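Local structure of hypothetical protein RBSTP0775 (Geobacillus stearothermophilus, 1RZ3) at residues T71-E74 with E75-Y79. The protein is of unknown function but belongs to the phosphoribulokinase/uridine kinase family of P-loop proteins and may act as an ATP-dependent kinase, possibly on uridine. Sequence-based numbering, arbitrary orientation.
Sequences TGNE and EWFEY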
ATOM      1  N   THR A  71      23.664  -5.111  -0.249  1.00 37.42           N
ATOM      2  CA  THR A  71      24.027  -3.912  -0.997  1.00 36.81           C
ATOM      3  C   THR A  71      25.154  -3.183  -0.276  1.00 37.66           C
ATOM      4  O   THR A  71      25.771  -2.273  -0.826  1.00 38.20           O
ATOM      5  CB  THR A  71      22.836  -2.942  -1.101  1.00 36.75           C
ATOM      6  OG1 THR A  71      22.464  -2.510   0.213  1.00 34.01           O
ATOM      7  CG2 THR A  71      21.641  -3.622  -1.762  1.00 34.96           C
ATOM      8  N   GLY A  72      25.407  -3.585   0.964  1.00 37.07           N
ATOM      9  CA  GLY A  72      26.447  -2.947   1.746  1.00 36.77           C
ATOM     10  C   GLY A  72      25.846  -1.927   2.693  1.00 35.56           C
ATOM     11  O   GLY A  72      26.481  -1.519   3.667  1.00 35.21           O
ATOM     12  N   ASN A  73      24.615  -1.514   2.407  1.00 33.05           N
ATOM     13  CA  ASN A  73      23.918  -0.544   3.239  1.00 30.60           C
ATOM     14  C   ASN A  73      23.284  -1.257   4.420  1.00 28.69           C
ATOM     15  O   ASN A  73      23.133  -2.481   4.405  1.00 28.52           O
ATOM     16  CB  ASN A  73      22.823   0.159   2.432  1.00 32.62           C
ATOM     17  CG  ASN A  73      23.376   0.949   1.262  1.00 33.94           C
ATOM     18  OD1 ASN A  73      24.004   1.990   1.445  1.00 33.12           O
ATOM     19  ND2 ASN A  73      23.147   0.452   0.052  1.00 35.78           N
ATOM     20  N   GLU A  74      22.920  -0.500   5.449  1.00 26.62           N
ATOM     21  CA  GLU A  74      22.266  -1.099   6.601  1.00 26.29           C
ATOM     22  C   GLU A  74      20.923  -1.608   6.093  1.00 24.19           C
ATOM     23  O   GLU A  74      20.350  -1.033   5.167  1.00 22.34           O
ATOM     24  CB  GLU A  74      22.064  -0.063   7.707  1.00 26.89           C
ATOM     25  CG  GLU A  74      23.357   0.337   8.407  1.00 32.18           C
ATOM     26  CD  GLU A  74      23.129   1.327   9.535  1.00 35.66           C
ATOM     27  OE1 GLU A  74      22.244   1.075  10.380  1.00 35.92           O
ATOM     28  OE2 GLU A  74      23.841   2.352   9.581  1.00 40.83           O
ATOM     29  N   GLU A  75      20.424  -2.680   6.695  1.00 23.20           N
ATOM     30  CA  GLU A  75      19.166  -3.262   6.256  1.00 22.02           C
ATOM     31  C   GLU A  75      17.946  -2.350   6.331  1.00 22.70           C
ATOM     32  O   GLU A  75      17.041  -2.470   5.500  1.00 22.91           O
ATOM     33  CB  GLU A  75      18.909  -4.570   7.009  1.00 23.04           C
ATOM     34  CG  GLU A  75      19.935  -5.650   6.674  1.00 25.20           C
ATOM     35  CD  GLU A  75      19.380  -7.054   6.825  1.00 28.19           C
ATOM     36  OE1 GLU A  75      18.322  -7.343   6.227  1.00 29.58           O
ATOM     37  OE2 GLU A  75      20.003  -7.874   7.532  1.00 31.49           O
ATOM     38  N   TRP A  76      17.904  -1.438   7.300  1.00 19.39           N
ATOM     39  CA  TRP A  76      16.753  -0.545   7.398  1.00 20.82           C
ATOM     40  C   TRP A  76      16.676   0.321   6.146  1.00 20.71           C
ATOM     41  O   TRP A  76      15.591   0.603   5.628  1.00 20.07           O
ATOM     42  CB  TRP A  76      16.847   0.361   8.632  1.00 21.64           C
ATOM     43  CG  TRP A  76      17.820   1.505   8.488  1.00 23.28           C
ATOM     44  CD1 TRP A  76      19.138   1.517   8.857  1.00 22.86           C
ATOM     45  CD2 TRP A  76      17.553   2.793   7.915  1.00 23.50           C
ATOM     46  NE1 TRP A  76      19.705   2.734   8.549  1.00 22.65           N
ATOM     47  CE2 TRP A  76      18.756   3.534   7.969  1.00 23.11           C
ATOM     48  CE3 TRP A  76      16.413   3.393   7.357  1.00 22.78           C
ATOM     49  CZ2 TRP A  76      18.853   4.848   7.489  1.00 23.28           C
ATOM     50  CZ3 TRP A  76      16.511   4.705   6.876  1.00 22.18           C
ATOM     51  CH2 TRP A  76      17.725   5.413   6.948  1.00 22.40           C
ATOM     52  N   PHE A  77      17.843   0.734   5.665  1.00 21.18           N
ATOM     53  CA  PHE A  77      17.947   1.578   4.484  1.00 20.62           C
ATOM     54  C   PHE A  77      17.548   0.810   3.224  1.00 21.02           C
ATOM     55  O   PHE A  77      16.913   1.368   2.327  1.00 21.92           O
ATOM     56  CB  PHE A  77      19.384   2.088   4.345  1.00 22.99           C
ATOM     57  CG  PHE A  77      19.564   3.121   3.271  1.00 22.46           C
ATOM     58  CD1 PHE A  77      19.457   4.474   3.565  1.00 23.45           C
ATOM     59  CD2 PHE A  77      19.837   2.738   1.963  1.00 24.99           C
ATOM     60  CE1 PHE A  77      19.619   5.439   2.571  1.00 25.36           C
ATOM     61  CE2 PHE A  77      20.000   3.694   0.960  1.00 24.69           C
ATOM     62  CZ  PHE A  77      19.891   5.049   1.266  1.00 24.06           C
ATOM     63  N   GLU A  78      17.935  -0.460   3.157  1.00 21.46           N
ATOM     64  CA  GLU A  78      17.611  -1.304   2.010  1.00 22.26           C
ATOM     65  C   GLU A  78      16.098  -1.485   1.929  1.00 22.65           C
ATOM     66  O   GLU A  78      15.493  -1.393   0.859  1.00 22.68           O
ATOM     67  CB  GLU A  78      18.261  -2.686   2.150  1.00 22.76           C
ATOM     68  CG  GLU A  78      19.774  -2.676   2.310  1.00 26.17           C
ATOM     69  CD  GLU A  78      20.372  -4.069   2.276  1.00 25.99           C
ATOM     70  OE1 GLU A  78      19.831  -4.968   2.947  1.00 26.92           O
ATOM     71  OE2 GLU A  78      21.391  -4.266   1.581  1.00 29.98           O
ATOM     72  N   TYR A  79      15.497  -1.752   3.082  1.00 20.72           N
ATOM     73  CA  TYR A  79      14.062  -1.972   3.177  1.00 19.64           C
ATOM     74  C   TYR A  79      13.237  -0.717   2.889  1.00 19.10           C
ATOM     75  O   TYR A  79      12.260  -0.767   2.139  1.00 17.67           O
ATOM     76  CB  TYR A  79      13.738  -2.526   4.569  1.00 19.20           C
ATOM     77  CG  TYR A  79      12.272  -2.823   4.836  1.00 20.32           C
ATOM     78  CD1 TYR A  79      11.464  -3.411   3.865  1.00 21.39           C
ATOM     79  CD2 TYR A  79      11.714  -2.568   6.091  1.00 22.34           C
ATOM     80  CE1 TYR A  79      10.130  -3.742   4.141  1.00 20.80           C
ATOM     81  CE2 TYR A  79      10.392  -2.897   6.374  1.00 21.55           C
ATOM     82  CZ  TYR A  79       9.608  -3.483   5.398  1.00 20.62           C
ATOM     83  OH  TYR A  79       8.311  -3.821   5.696  1.00 21.93           O
TER
HETATM   84  O   HOH W   1      23.855  -4.793   3.198  1.00 42.40           O
HETATM   85  O   HOH W   2      22.645   3.729   7.483  1.00 54.94           O
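Glu78 reaches back from the first turn of its helix to Thr71 with an extended side chain, CG lying anti to the carbonyl carbon (chi1 -57°). Thr71 turns OG1 between its own N and carbonyl carbon (chi1 63°), which puts the hydroxyl beside its backbone N-H. Both groups donate to one carboxylate oxygen. Thr71 OG1 lies a very short 2.5 Å from Glu78 OE2. Thr71 N meets Glu78 OE2 at 3.0 Å, nearly along the C-O axis. A water also donates to this oxygen and joins it to Gly72 N and Asn73 O, so three bonds grip it. Thr71 OG1 accepts in turn from Asn73 N at 3.2 Å, an ST turn, and from Asn73 ND2 at 3.0 Å. The Glu78 bonds tie the loop to the helix start, and those of Asn73 hold the loop's own turn. Glu74 is the N-cap residue. Its carbonyl O takes a bond from Glu78 N at 3.2 Å and a weak one from Phe77 N. The Glu74 carboxylate stands at the indole edge of Trp76, the planes 81° apart, with OE1 3.5 Å from Trp76 CD1. A second water bridges Glu74 OE2, weakly, and Trp76 NE1. Asn73 CB packs obliquely on Phe77 CD2 at 4.0 Å. Four salt bridges lead to helix 169-187: Glu74 to Lys178, Glu75 to Lys171 and Arg175, and Glu78 OE1 to Arg175. The contact joins the end of the surface loop after helix 65-68 to the first turn of helix 75-82, which these charges hold against helix 169-187.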